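Local coordinates for protein Alpha/beta hydrolase (PDB 4EZI) that is a putative hydrolase of the alpha/beta-hydrolase fold whose substrate is not established, possibly a lipase acting on triacylglycerols, at residues Asn47-Ser52 against Leu57-Gly62; Met112-Asp117 against Phe146-Leu151; His81-Glu86 against Leu222-Tyr227; Tyr131-Thr136 against Gln230-Tyr235; Leu311-Lys316 against Leu359-Asp364. One frame throughout, in Å; residues are numbered along the deposited sequence.

Contact 1: residues Asn47-Ser52 against Leu57-Gly62; sequences NYKTQS and LTIASG
The carbonyl oxygen of A60 receives one hydrogen bond and one weaker contact from strand 47-51: Y48 N donates to A60 O at 2.9 Å, and N47 CA lies 3.1 Å from A60 O in a C-H...O contact. The return bond, A60 N to Y48 O, is also 2.9 Å long. T50 and T58 form the next hydrogen-bonded pair, with reciprocal backbone bonds, and their methyls lie side by side, CG2 to CG2 3.8 Å. On that same face, chi1 of Y48 (68°) puts CG between the backbone N and the carbonyl carbon, which carries the ring over to A60. There A60 CB sits over the ring, 4.0 Å from the centroid and 29° off the normal, a CH-pi contact. One water joins Y48 OH to S61 O; another joins N47 ND2, also held by D123, to I59 O. On the other face K49 CG lies 3.8 Å from I59 CD1. The alternating pair types show antiparallel pairing; since the strands are consecutive with a short link, they form a beta hairpin, in the N-terminal, antiparallel part of the alpha/beta-hydrolase sheet.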
# COMPACT_ATOMS: atom_id res chain seq x y z
N ASN A 47 0.55 -0.16 18.45
CA ASN A 47 1.52 -1.21 18.23
C ASN A 47 0.84 -2.55 18.37
O ASN A 47 -0.04 -2.72 19.25
CB ASN A 47 2.69 -1.08 19.19
CG ASN A 47 3.28 0.30 19.19
OD1 ASN A 47 2.89 1.16 19.99
ND2 ASN A 47 4.22 0.53 18.29
N TYR A 48 1.20 -3.50 17.52
CA TYR A 48 0.50 -4.77 17.44
C TYR A 48 1.43 -5.90 17.05
O TYR A 48 2.48 -5.70 16.42
CB TYR A 48 -0.69 -4.65 16.47
CG TYR A 48 -0.28 -4.47 15.02
CD1 TYR A 48 0.07 -3.22 14.52
CD2 TYR A 48 -0.18 -5.57 14.16
CE1 TYR A 48 0.44 -3.05 13.21
CE2 TYR A 48 0.21 -5.41 12.85
CZ TYR A 48 0.49 -4.15 12.35
OH TYR A 48 0.88 -3.97 11.04
N LYS A 49 1.01 -7.11 17.40
CA LYS A 49 1.76 -8.34 17.10
C LYS A 49 1.51 -8.81 15.68
O LYS A 49 0.37 -8.91 15.23
CB LYS A 49 1.32 -9.47 18.03
CG LYS A 49 1.58 -9.20 19.47
CD LYS A 49 1.10 -10.39 20.32
CE LYS A 49 1.46 -10.17 21.77
NZ LYS A 49 1.01 -11.33 22.59
N THR A 50 2.60 -9.18 15.01
CA THR A 50 2.49 -9.76 13.69
C THR A 50 3.74 -10.61 13.42
O THR A 50 4.63 -10.70 14.25
CB THR A 50 2.24 -8.65 12.64
OG1 THR A 50 1.79 -9.20 11.41
CG2 THR A 50 3.46 -7.76 12.42
N GLN A 51 3.82 -11.25 12.26
CA GLN A 51 4.95 -12.12 11.94
C GLN A 51 5.96 -11.46 11.01
O GLN A 51 5.61 -10.77 10.05
CB GLN A 51 4.46 -13.42 11.30
CG GLN A 51 3.64 -14.30 12.22
CD GLN A 51 4.44 -14.81 13.40
OE1 GLN A 51 4.21 -14.42 14.55
NE2 GLN A 51 5.40 -15.66 13.11
N SER A 52 7.23 -11.71 11.27
CA SER A 52 8.31 -11.18 10.42
C SER A 52 8.46 -12.05 9.17
O SER A 52 7.88 -13.13 9.08
CB SER A 52 9.61 -11.22 11.19
OG SER A 52 10.02 -12.55 11.41
N LEU A 57 7.70 -13.52 15.89
CA LEU A 57 6.92 -12.40 16.38
C LEU A 57 7.70 -11.10 16.21
O LEU A 57 8.89 -11.03 16.52
CB LEU A 57 6.61 -12.59 17.86
CG LEU A 57 5.91 -11.45 18.59
CD1 LEU A 57 4.55 -11.22 18.03
CD2 LEU A 57 5.82 -11.73 20.11
N THR A 58 7.00 -10.07 15.73
CA THR A 58 7.54 -8.72 15.66
C THR A 58 6.40 -7.74 15.97
O THR A 58 5.24 -8.07 15.71
CB THR A 58 8.18 -8.47 14.27
OG1 THR A 58 8.90 -7.24 14.30
CG2 THR A 58 7.15 -8.44 13.16
N ILE A 59 6.75 -6.60 16.55
CA ILE A 59 5.74 -5.61 16.98
C ILE A 59 5.78 -4.45 15.99
O ILE A 59 6.78 -3.75 15.87
CB ILE A 59 5.97 -5.12 18.44
CG1 ILE A 59 6.03 -6.30 19.41
CG2 ILE A 59 4.90 -4.12 18.82
CD1 ILE A 59 4.88 -7.23 19.39
N ALA A 60 4.68 -4.27 15.28
CA ALA A 60 4.57 -3.27 14.22
C ALA A 60 3.64 -2.13 14.66
O ALA A 60 3.00 -2.21 15.70
CB ALA A 60 4.07 -3.95 12.93
N SER A 61 3.60 -1.05 13.87
CA SER A 61 2.86 0.15 14.23
C SER A 61 1.94 0.62 13.12
O SER A 61 2.09 0.22 11.96
CB SER A 61 3.84 1.26 14.65
OG SER A 61 4.83 1.53 13.67
N GLY A 62 1.01 1.51 13.44
CA GLY A 62 0.17 2.16 12.48
C GLY A 62 -0.74 3.15 13.14
O GLY A 62 -0.65 3.37 14.38
O HOH W 1 6.15 -1.15 16.94
O HOH W 2 2.70 -2.00 10.33

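Contact 2: residues Met112-Asp117 against Phe146-Leu151; sequences MTVMPD and FAAKEL
A148 meets strand 112-116 with its CB nestled against both methyls of V114, CG2 at 3.7 Å from A148 CB and CG1 at 3.8 Å from it. The near equality of these distances shows that the two branches straddle the methyl rather than one meeting it head-on. Selenomethionine M112 adds the second half of the tight part: its chain is extended through chi1 and chi2, CG anti to the backbone N, then bent at chi3 (114°) about the CG-SE bond, which swings CE over the helix backbone, 3.6 Å from A148 O and 3.9 Å from A148 CB. M112, V114 and A148 are buried; the contact is van der Waals packing, mostly apolar, with CE also against a backbone oxygen. The loose side begins one residue on. The side chain of K149 comes no nearer than 4.9 Å to the strand, and its end leads away. The two segments bury 130 Å² in all, with axes 9.5 Å apart. V64, from neighbouring strand 57-67, also packs on A148. An angle of 138° between the chain directions shows the helix running back against the strand. Helix 134-154 is thus the connection of a beta-alpha-beta crossover, leading from strand 112-116 to parallel strand 162-168 and covering one face of the alpha/beta-hydrolase sheet.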
# COMPACT_ATOMS: atom_id res chain seq x y z
N MSE A 112 -13.89 4.91 10.02
CA MSE A 112 -12.74 4.64 10.87
C MSE A 112 -11.59 4.22 9.98
O MSE A 112 -11.70 3.22 9.27
CB MSE A 112 -13.07 3.58 11.91
CG MSE A 112 -11.85 3.27 12.80
SE MSE A 112 -12.27 2.11 14.29
CE MSE A 112 -11.26 0.58 13.79
N THR A 113 -10.52 5.03 9.96
CA THR A 113 -9.46 4.92 8.98
C THR A 113 -8.26 4.26 9.66
O THR A 113 -7.74 4.74 10.67
CB THR A 113 -9.17 6.31 8.37
OG1 THR A 113 -10.37 6.82 7.79
CG2 THR A 113 -8.08 6.25 7.33
N VAL A 114 -7.84 3.11 9.11
CA VAL A 114 -6.84 2.23 9.70
C VAL A 114 -5.69 2.15 8.70
O VAL A 114 -5.91 1.79 7.56
CB VAL A 114 -7.45 0.84 9.96
CG1 VAL A 114 -6.43 -0.13 10.45
CG2 VAL A 114 -8.63 0.96 10.95
N MSE A 115 -4.48 2.50 9.14
CA MSE A 115 -3.35 2.69 8.24
C MSE A 115 -2.11 2.03 8.81
O MSE A 115 -1.46 2.58 9.69
CB MSE A 115 -3.10 4.18 8.00
CG MSE A 115 -4.33 4.93 7.54
SE MSE A 115 -3.97 6.79 7.17
CE MSE A 115 -2.99 6.56 5.55
N PRO A 116 -1.74 0.85 8.30
CA PRO A 116 -0.51 0.21 8.79
C PRO A 116 0.73 0.98 8.33
O PRO A 116 0.75 1.51 7.22
CB PRO A 116 -0.53 -1.17 8.15
CG PRO A 116 -1.36 -0.99 6.90
CD PRO A 116 -2.42 0.00 7.29
N ASP A 117 1.79 0.96 9.14
CA ASP A 117 3.06 1.51 8.70
C ASP A 117 3.85 0.57 7.78
O ASP A 117 4.64 1.03 6.96
CB ASP A 117 3.97 1.88 9.89
CG ASP A 117 3.47 3.04 10.71
OD1 ASP A 117 2.63 3.83 10.23
OD2 ASP A 117 3.96 3.18 11.85
N PHE A 146 -7.07 -6.14 12.66
CA PHE A 146 -7.60 -6.81 13.85
C PHE A 146 -7.26 -6.02 15.11
O PHE A 146 -8.10 -5.88 16.01
CB PHE A 146 -7.06 -8.23 13.97
CG PHE A 146 -7.54 -9.16 12.89
CD1 PHE A 146 -8.74 -8.95 12.23
CD2 PHE A 146 -6.79 -10.26 12.54
CE1 PHE A 146 -9.16 -9.82 11.24
CE2 PHE A 146 -7.22 -11.13 11.56
CZ PHE A 146 -8.39 -10.92 10.92
N ALA A 147 -6.04 -5.52 15.19
CA ALA A 147 -5.64 -4.70 16.35
C ALA A 147 -6.47 -3.43 16.46
O ALA A 147 -6.82 -3.02 17.57
CB ALA A 147 -4.13 -4.38 16.26
N ALA A 148 -6.79 -2.82 15.32
CA ALA A 148 -7.62 -1.64 15.32
C ALA A 148 -9.03 -1.92 15.81
O ALA A 148 -9.63 -1.13 16.54
CB ALA A 148 -7.66 -1.02 13.94
N LYS A 149 -9.56 -3.08 15.44
CA LYS A 149 -10.86 -3.49 15.93
C LYS A 149 -10.83 -3.74 17.43
O LYS A 149 -11.80 -3.45 18.13
CB LYS A 149 -11.38 -4.69 15.16
CG LYS A 149 -11.75 -4.31 13.70
CD LYS A 149 -12.27 -5.42 12.85
CE LYS A 149 -13.75 -5.64 13.11
NZ LYS A 149 -14.32 -6.64 12.19
N GLU A 150 -9.74 -4.31 17.91
CA GLU A 150 -9.57 -4.43 19.37
C GLU A 150 -9.60 -3.07 20.07
O GLU A 150 -10.22 -2.91 21.14
CB GLU A 150 -8.28 -5.16 19.74
CG GLU A 150 -8.22 -6.62 19.30
CD GLU A 150 -6.86 -7.26 19.49
OE1 GLU A 150 -6.13 -6.86 20.41
OE2 GLU A 150 -6.51 -8.19 18.71
N LEU A 151 -8.91 -2.09 19.49
CA LEU A 151 -8.95 -0.73 20.05
C LEU A 151 -10.36 -0.19 20.10
O LEU A 151 -10.80 0.34 21.14
CB LEU A 151 -8.02 0.19 19.25
CG LEU A 151 -8.02 1.65 19.71
CD1 LEU A 151 -7.44 1.79 21.11
CD2 LEU A 151 -7.28 2.51 18.67

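Contact 3: residues His81-Glu86 against Leu222-Tyr227; sequences HGTRFE and LAYFFY
Y224 reaches from helix 218-233 to the loop 81-86, and its side chain can be traced atom by atom. CB lies 4.0 Å from F85 CE1. CG, turned anti to the backbone N (chi1 -161°), stays near the same F85 atom. The closest carbon approach is Y224 CD2 to F85 CE1, 3.4 Å; the two planes are 29° apart but slid so that the rings barely overlap, centroids 5.0 Å apart. Farther out, Y224 CE2 and CZ each come to 3.4 Å from R84 O, while T83 CG2 stands at the ring edge, 3.9 Å from CE2. The tip ends in the one hydrogen bond of the contact: Y224 OH donates to R84 O at 2.7 Å, in the carbonyl plane with a C=O...O angle of 151°. The ring of Y131 stacks on Y224. The T83 side chain also touches residues of a putative Ser-His-Asp triad and lies about 4 Å from a bound PEG, probably from the crystallisation liquor. The geometry fits an alpha/beta hydrolase whose cap, inserted after strand 193-197, packs on the loop following strand 74-80 beside the putative active site.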
# COMPACT_ATOMS: atom_id res chain seq x y z
N HIS A 81 -0.45 2.33 2.41
CA HIS A 81 0.34 3.39 1.79
C HIS A 81 1.30 2.92 0.71
O HIS A 81 1.65 1.74 0.63
CB HIS A 81 1.08 4.21 2.86
CG HIS A 81 2.20 3.48 3.53
ND1 HIS A 81 3.42 3.27 2.92
CD2 HIS A 81 2.34 3.02 4.80
CE1 HIS A 81 4.23 2.64 3.75
NE2 HIS A 81 3.61 2.50 4.91
N GLY A 82 1.76 3.87 -0.09
CA GLY A 82 2.72 3.59 -1.15
C GLY A 82 4.16 3.51 -0.67
O GLY A 82 4.44 3.44 0.51
N THR A 83 5.09 3.49 -1.60
CA THR A 83 6.50 3.26 -1.26
C THR A 83 7.00 4.37 -0.36
O THR A 83 6.89 5.56 -0.70
CB THR A 83 7.36 3.26 -2.52
OG1 THR A 83 6.93 2.23 -3.40
CG2 THR A 83 8.84 3.08 -2.19
N ARG A 84 7.58 3.97 0.77
CA ARG A 84 8.26 4.89 1.66
C ARG A 84 9.65 4.35 1.92
O ARG A 84 9.82 3.20 2.30
CB ARG A 84 7.49 5.06 2.97
CG ARG A 84 6.06 5.53 2.77
CD ARG A 84 5.93 6.94 2.25
NE ARG A 84 4.54 7.24 1.83
CZ ARG A 84 3.50 7.46 2.64
NH1 ARG A 84 3.61 7.44 3.96
NH2 ARG A 84 2.30 7.68 2.10
N PHE A 85 10.63 5.21 1.69
CA PHE A 85 12.03 4.90 1.90
C PHE A 85 12.54 5.38 3.27
O PHE A 85 13.66 5.02 3.67
CB PHE A 85 12.90 5.62 0.85
CG PHE A 85 12.63 5.22 -0.57
CD1 PHE A 85 13.20 4.10 -1.11
CD2 PHE A 85 11.82 5.99 -1.37
CE1 PHE A 85 12.93 3.76 -2.44
CE2 PHE A 85 11.57 5.66 -2.70
CZ PHE A 85 12.11 4.55 -3.22
N GLU A 86 11.77 6.25 3.93
CA GLU A 86 12.09 6.84 5.21
C GLU A 86 11.27 6.19 6.30
O GLU A 86 10.02 6.10 6.22
CB GLU A 86 11.79 8.33 5.19
CG GLU A 86 12.52 9.10 4.09
CD GLU A 86 12.02 10.52 3.94
OE1 GLU A 86 11.79 11.19 4.96
OE2 GLU A 86 11.87 10.97 2.77
N LEU A 222 13.74 -0.36 -7.84
CA LEU A 222 14.44 -1.63 -8.08
C LEU A 222 15.55 -1.85 -7.07
O LEU A 222 15.77 -2.97 -6.62
CB LEU A 222 14.98 -1.70 -9.51
CG LEU A 222 13.88 -1.81 -10.57
CD1 LEU A 222 14.48 -1.60 -11.95
CD2 LEU A 222 13.13 -3.13 -10.51
N ALA A 223 16.26 -0.78 -6.73
CA ALA A 223 17.30 -0.87 -5.70
C ALA A 223 16.67 -1.36 -4.37
O ALA A 223 17.15 -2.29 -3.73
CB ALA A 223 17.95 0.48 -5.52
N TYR A 224 15.56 -0.73 -4.00
CA TYR A 224 14.87 -1.10 -2.76
C TYR A 224 14.41 -2.55 -2.80
O TYR A 224 14.58 -3.34 -1.86
CB TYR A 224 13.68 -0.15 -2.57
CG TYR A 224 13.03 0.02 -1.21
CD1 TYR A 224 13.56 -0.49 -0.04
CD2 TYR A 224 11.90 0.80 -1.11
CE1 TYR A 224 13.00 -0.19 1.19
CE2 TYR A 224 11.33 1.12 0.14
CZ TYR A 224 11.87 0.62 1.28
OH TYR A 224 11.34 0.94 2.50
N PHE A 225 13.81 -2.94 -3.93
CA PHE A 225 13.24 -4.25 -4.04
C PHE A 225 14.29 -5.36 -3.92
O PHE A 225 14.14 -6.28 -3.13
CB PHE A 225 12.46 -4.41 -5.37
CG PHE A 225 11.82 -5.76 -5.51
CD1 PHE A 225 10.67 -6.06 -4.80
CD2 PHE A 225 12.40 -6.76 -6.27
CE1 PHE A 225 10.10 -7.30 -4.84
CE2 PHE A 225 11.81 -8.02 -6.31
CZ PHE A 225 10.67 -8.28 -5.60
N PHE A 226 15.34 -5.28 -4.72
CA PHE A 226 16.33 -6.34 -4.70
C PHE A 226 17.20 -6.30 -3.45
O PHE A 226 17.62 -7.34 -2.95
CB PHE A 226 17.14 -6.38 -6.01
CG PHE A 226 16.33 -6.87 -7.17
CD1 PHE A 226 15.94 -8.20 -7.24
CD2 PHE A 226 15.92 -6.02 -8.14
CE1 PHE A 226 15.16 -8.67 -8.30
CE2 PHE A 226 15.15 -6.48 -9.21
CZ PHE A 226 14.76 -7.80 -9.28
N TYR A 227 17.47 -5.10 -2.91
CA TYR A 227 18.21 -5.03 -1.65
C TYR A 227 17.42 -5.71 -0.53
O TYR A 227 17.95 -6.52 0.24
CB TYR A 227 18.56 -3.57 -1.32
CG TYR A 227 19.22 -3.42 0.02
CD1 TYR A 227 20.38 -4.09 0.33
CD2 TYR A 227 18.67 -2.62 0.99
CE1 TYR A 227 20.99 -3.97 1.58
CE2 TYR A 227 19.26 -2.49 2.24
CZ TYR A 227 20.42 -3.18 2.54
OH TYR A 227 21.01 -3.06 3.78

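Contact 4: residues Tyr131-Thr136 against Gln230-Tyr235; sequences YVQAET and QTYKSY
Q133 is the residue of 131-136 that touches Y232 and K233, and the chain reaches it in two steps. Y131 comes first: its ring carries V132 CG2 over its centre. V132 follows with a positive phi of 53°, a kink that turns the chain while its N is held by E170. Q133 then sits at the N-cap position of helix 134-154. Its CG lies anti to the carbonyl carbon, and the chain beyond is extended, which carries the amide across to helix 218-233. There NE2 approaches Y232 CD2 at 4.1 Å, the amide and ring planes 75° apart. OE1 lies 4.2 Å from Y232 CB and 4.1 Å from K233 CE, while K233 NZ stands farther off, 5.0 Å from OE1. After it, A134 opens the helix, its N bonded to N298 OD1. Y232 has its own polar partner, its OH bonding L128 O. S228 and L229 also touch the Q133 side chain. Between the two segments the approaches, all 4.1 Å or more, are loose van der Waals contacts. With OE1 against the methylene next to the lysine ammonium, a weak favourable electrostatic term is a plausible minor addition, but Y232 and K233 do not fix the amide by a directional bond.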
# COMPACT_ATOMS: atom_id res chain seq x y z
N TYR A 131 10.01 -5.05 1.00
CA TYR A 131 9.38 -4.18 0.01
C TYR A 131 8.70 -5.00 -1.09
O TYR A 131 9.33 -5.82 -1.77
CB TYR A 131 10.44 -3.26 -0.57
CG TYR A 131 9.94 -2.28 -1.59
CD1 TYR A 131 8.86 -1.43 -1.34
CD2 TYR A 131 10.55 -2.17 -2.81
CE1 TYR A 131 8.43 -0.50 -2.27
CE2 TYR A 131 10.15 -1.24 -3.75
CZ TYR A 131 9.08 -0.43 -3.49
OH TYR A 131 8.71 0.46 -4.46
N VAL A 132 7.41 -4.78 -1.28
CA VAL A 132 6.65 -5.54 -2.29
C VAL A 132 6.84 -7.05 -2.07
O VAL A 132 6.95 -7.80 -3.04
CB VAL A 132 6.91 -5.10 -3.77
CG1 VAL A 132 5.68 -5.45 -4.63
CG2 VAL A 132 7.22 -3.61 -3.87
N GLN A 133 6.82 -7.46 -0.80
CA GLN A 133 6.83 -8.86 -0.40
C GLN A 133 5.44 -9.23 0.07
O GLN A 133 4.97 -8.77 1.12
CB GLN A 133 7.91 -9.13 0.65
CG GLN A 133 9.33 -8.95 0.07
CD GLN A 133 10.46 -9.23 1.06
OE1 GLN A 133 10.31 -10.04 1.98
NE2 GLN A 133 11.59 -8.55 0.89
N ALA A 134 4.75 -10.03 -0.75
CA ALA A 134 3.34 -10.30 -0.57
C ALA A 134 3.00 -10.87 0.80
O ALA A 134 2.03 -10.45 1.43
CB ALA A 134 2.85 -11.26 -1.65
N GLU A 135 3.78 -11.84 1.27
CA GLU A 135 3.38 -12.55 2.48
C GLU A 135 3.20 -11.62 3.67
O GLU A 135 2.20 -11.70 4.39
CB GLU A 135 4.42 -13.61 2.80
CG GLU A 135 4.20 -14.40 4.08
CD GLU A 135 2.88 -15.12 4.18
OE1 GLU A 135 2.41 -15.66 3.14
OE2 GLU A 135 2.31 -15.18 5.31
N THR A 136 4.20 -10.78 3.91
CA THR A 136 4.19 -9.90 5.07
C THR A 136 3.42 -8.60 4.82
O THR A 136 2.90 -8.04 5.78
CB THR A 136 5.58 -9.63 5.65
OG1 THR A 136 6.44 -9.13 4.62
CG2 THR A 136 6.18 -10.87 6.31
N GLN A 230 17.02 -9.68 -1.23
CA GLN A 230 18.24 -10.41 -0.92
C GLN A 230 18.49 -10.40 0.59
O GLN A 230 18.93 -11.41 1.14
CB GLN A 230 19.43 -9.82 -1.69
CG GLN A 230 20.77 -10.45 -1.36
CD GLN A 230 20.88 -11.92 -1.76
OE1 GLN A 230 20.07 -12.44 -2.51
NE2 GLN A 230 21.91 -12.59 -1.24
N THR A 231 18.25 -9.28 1.26
CA THR A 231 18.41 -9.20 2.72
C THR A 231 17.60 -10.27 3.44
O THR A 231 18.13 -11.00 4.29
CB THR A 231 18.04 -7.80 3.26
OG1 THR A 231 18.98 -6.84 2.77
CG2 THR A 231 18.00 -7.78 4.78
N TYR A 232 16.33 -10.40 3.08
CA TYR A 232 15.44 -11.29 3.83
C TYR A 232 15.46 -12.73 3.33
O TYR A 232 15.24 -13.64 4.13
CB TYR A 232 14.00 -10.76 3.82
CG TYR A 232 13.83 -9.61 4.78
CD1 TYR A 232 13.87 -9.87 6.15
CD2 TYR A 232 13.68 -8.29 4.36
CE1 TYR A 232 13.78 -8.85 7.07
CE2 TYR A 232 13.56 -7.27 5.30
CZ TYR A 232 13.59 -7.57 6.65
OH TYR A 232 13.48 -6.60 7.62
N LYS A 233 15.73 -12.95 2.05
CA LYS A 233 15.57 -14.28 1.43
C LYS A 233 16.85 -14.89 0.86
O LYS A 233 16.89 -16.09 0.61
CB LYS A 233 14.51 -14.24 0.34
CG LYS A 233 13.17 -13.71 0.79
CD LYS A 233 12.56 -14.55 1.93
CE LYS A 233 11.20 -14.01 2.39
NZ LYS A 233 10.76 -14.68 3.65
N SER A 234 17.87 -14.07 0.60
CA SER A 234 19.14 -14.56 0.07
C SER A 234 18.98 -15.50 -1.13
O SER A 234 19.62 -16.55 -1.22
CB SER A 234 19.97 -15.22 1.18
OG SER A 234 21.32 -15.31 0.75
N TYR A 235 18.16 -15.08 -2.09
CA TYR A 235 17.96 -15.89 -3.29
C TYR A 235 19.18 -15.90 -4.21
O TYR A 235 19.32 -16.81 -5.03
CB TYR A 235 16.73 -15.43 -4.08
CG TYR A 235 15.39 -15.63 -3.40
CD1 TYR A 235 15.09 -16.81 -2.68
CD2 TYR A 235 14.41 -14.66 -3.47
CE1 TYR A 235 13.83 -17.00 -2.09
CE2 TYR A 235 13.16 -14.83 -2.87
CZ TYR A 235 12.89 -16.00 -2.17
OH TYR A 235 11.68 -16.19 -1.56

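Contact 5: residues Leu311-Lys316 against Leu359-Asp364; sequences LLVGTK and LKEQVD
V313 and E361 are brought together by their first torsions: chi1 of V313 is 50°, which leaves CG1 between the backbone N and the carbonyl carbon and swings CG2 anti to the N, while chi1 of E361 (-61°) sets its CG anti to the carbonyl carbon, beside V313 CG2. A bend at chi2 then turns the carboxylate. The setting is a strand of the alpha/beta-hydrolase sheet with the C-terminal helix 355-370 packed along it, axes 8.9 Å apart and running nearly antiparallel, at 160°. V313 CG2 packs 3.9 Å from E361 CB and 4.1 Å from E361 CG, so the aliphatic base of the glutamate makes the contact. The other branch, V313 CG1, meets Q362 CG at 4.2 Å. L311 CD2 lies 4.2 Å from E361 O. Beyond CG, Q362 NE2 is hydrogen-bonded to A195 O and G167 O, the latter in the putative nucleophile elbow. Away from the strand, within the helix, K360 NZ forms a salt bridge to D364 OD2 at 3.1 Å, on the syn lone pair of that oxygen.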
# COMPACT_ATOMS: atom_id res chain seq x y z
N LEU A 311 -12.46 -2.75 -7.78
CA LEU A 311 -12.16 -1.70 -8.74
C LEU A 311 -10.65 -1.56 -8.88
O LEU A 311 -10.00 -1.20 -7.93
CB LEU A 311 -12.75 -0.36 -8.30
CG LEU A 311 -12.36 0.85 -9.16
CD1 LEU A 311 -12.87 0.72 -10.56
CD2 LEU A 311 -12.78 2.17 -8.54
N LEU A 312 -10.10 -1.80 -10.07
CA LEU A 312 -8.69 -1.56 -10.33
C LEU A 312 -8.61 -0.18 -10.97
O LEU A 312 -9.04 -0.01 -12.11
CB LEU A 312 -8.11 -2.63 -11.28
CG LEU A 312 -8.41 -4.09 -10.94
CD1 LEU A 312 -7.64 -4.99 -11.93
CD2 LEU A 312 -8.10 -4.42 -9.46
N VAL A 313 -8.12 0.81 -10.23
CA VAL A 313 -8.15 2.19 -10.69
C VAL A 313 -6.73 2.78 -10.74
O VAL A 313 -5.98 2.70 -9.77
CB VAL A 313 -9.14 3.04 -9.85
CG1 VAL A 313 -8.91 2.88 -8.33
CG2 VAL A 313 -9.11 4.49 -10.29
N GLY A 314 -6.42 3.41 -11.87
CA GLY A 314 -5.09 3.94 -12.12
C GLY A 314 -5.13 4.98 -13.21
O GLY A 314 -6.17 5.63 -13.41
N THR A 315 -4.02 5.12 -13.92
CA THR A 315 -3.88 6.10 -14.98
C THR A 315 -3.10 5.50 -16.14
O THR A 315 -2.02 4.93 -15.96
CB THR A 315 -3.19 7.40 -14.52
OG1 THR A 315 -2.96 8.22 -15.68
CG2 THR A 315 -1.87 7.15 -13.74
N LYS A 316 -3.63 5.62 -17.35
CA LYS A 316 -2.93 5.20 -18.54
C LYS A 316 -1.68 6.05 -18.81
O LYS A 316 -0.81 5.64 -19.59
CB LYS A 316 -3.86 5.17 -19.78
CG LYS A 316 -4.87 4.05 -19.71
CD LYS A 316 -5.89 4.13 -20.82
CE LYS A 316 -6.83 2.95 -20.81
NZ LYS A 316 -7.76 3.03 -21.98
N LEU A 359 -7.60 8.64 -5.58
CA LEU A 359 -8.21 8.65 -4.25
C LEU A 359 -9.71 8.99 -4.32
O LEU A 359 -10.52 8.39 -3.61
CB LEU A 359 -7.42 9.58 -3.31
CG LEU A 359 -7.84 9.74 -1.84
CD1 LEU A 359 -8.03 8.42 -1.13
CD2 LEU A 359 -6.83 10.61 -1.09
N LYS A 360 -10.05 9.98 -5.13
CA LYS A 360 -11.46 10.38 -5.28
C LYS A 360 -12.30 9.22 -5.81
O LYS A 360 -13.40 8.96 -5.30
CB LYS A 360 -11.56 11.60 -6.20
CG LYS A 360 -12.97 12.13 -6.43
CD LYS A 360 -13.73 12.43 -5.18
CE LYS A 360 -15.00 13.30 -5.47
NZ LYS A 360 -15.60 13.02 -6.81
N GLU A 361 -11.77 8.50 -6.79
CA GLU A 361 -12.46 7.32 -7.30
C GLU A 361 -12.64 6.25 -6.25
O GLU A 361 -13.68 5.58 -6.21
CB GLU A 361 -11.76 6.74 -8.51
CG GLU A 361 -11.67 7.66 -9.73
CD GLU A 361 -13.00 8.09 -10.34
OE1 GLU A 361 -14.02 7.37 -10.22
OE2 GLU A 361 -13.02 9.16 -10.98
N GLN A 362 -11.62 6.04 -5.41
CA GLN A 362 -11.73 5.05 -4.34
C GLN A 362 -12.86 5.40 -3.39
O GLN A 362 -13.70 4.55 -3.07
CB GLN A 362 -10.39 4.93 -3.58
CG GLN A 362 -9.29 4.34 -4.43
CD GLN A 362 -7.92 4.47 -3.79
OE1 GLN A 362 -7.63 5.42 -3.06
NE2 GLN A 362 -7.04 3.51 -4.05
N VAL A 363 -12.88 6.64 -2.92
CA VAL A 363 -13.94 7.08 -2.01
C VAL A 363 -15.33 6.89 -2.63
O VAL A 363 -16.25 6.38 -2.01
CB VAL A 363 -13.77 8.57 -1.56
CG1 VAL A 363 -15.00 9.03 -0.70
CG2 VAL A 363 -12.46 8.77 -0.81
N ASP A 364 -15.45 7.29 -3.90
CA ASP A 364 -16.74 7.18 -4.59
C ASP A 364 -17.18 5.72 -4.74
O ASP A 364 -18.37 5.40 -4.62
CB ASP A 364 -16.68 7.85 -5.94
CG ASP A 364 -16.67 9.36 -5.86
OD1 ASP A 364 -17.04 9.94 -4.82
OD2 ASP A 364 -16.33 9.98 -6.89

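How the contacts relate
Contacts 1, 2 and 5 all reach the same sheet, contacts 1 and 5 from opposite sides of the chain's centre, 29 Å apart centre to centre. Contact 1 touches contact 2 through S61 OG and D117 OD2, 2.6 Å apart, a probable hydrogen bond. D117 O in turn lies 2.7 Å from H81 NE2, a probable hydrogen bond joining contact 2 to contact 3. Contacts 2 and 4 both use helix 134-154. Contacts 3 and 4 share helix 218-233, their centres only 11 Å apart, and meet where T83 OG1 lies 2.7 Å from Y131 OH. This is the pair nearest the bound PEG, and the putative S169-H351-D318 triad adjoins T83. Contact 5 touches none of the others; its nearest atoms are about 9 Å from contacts 2 and 3.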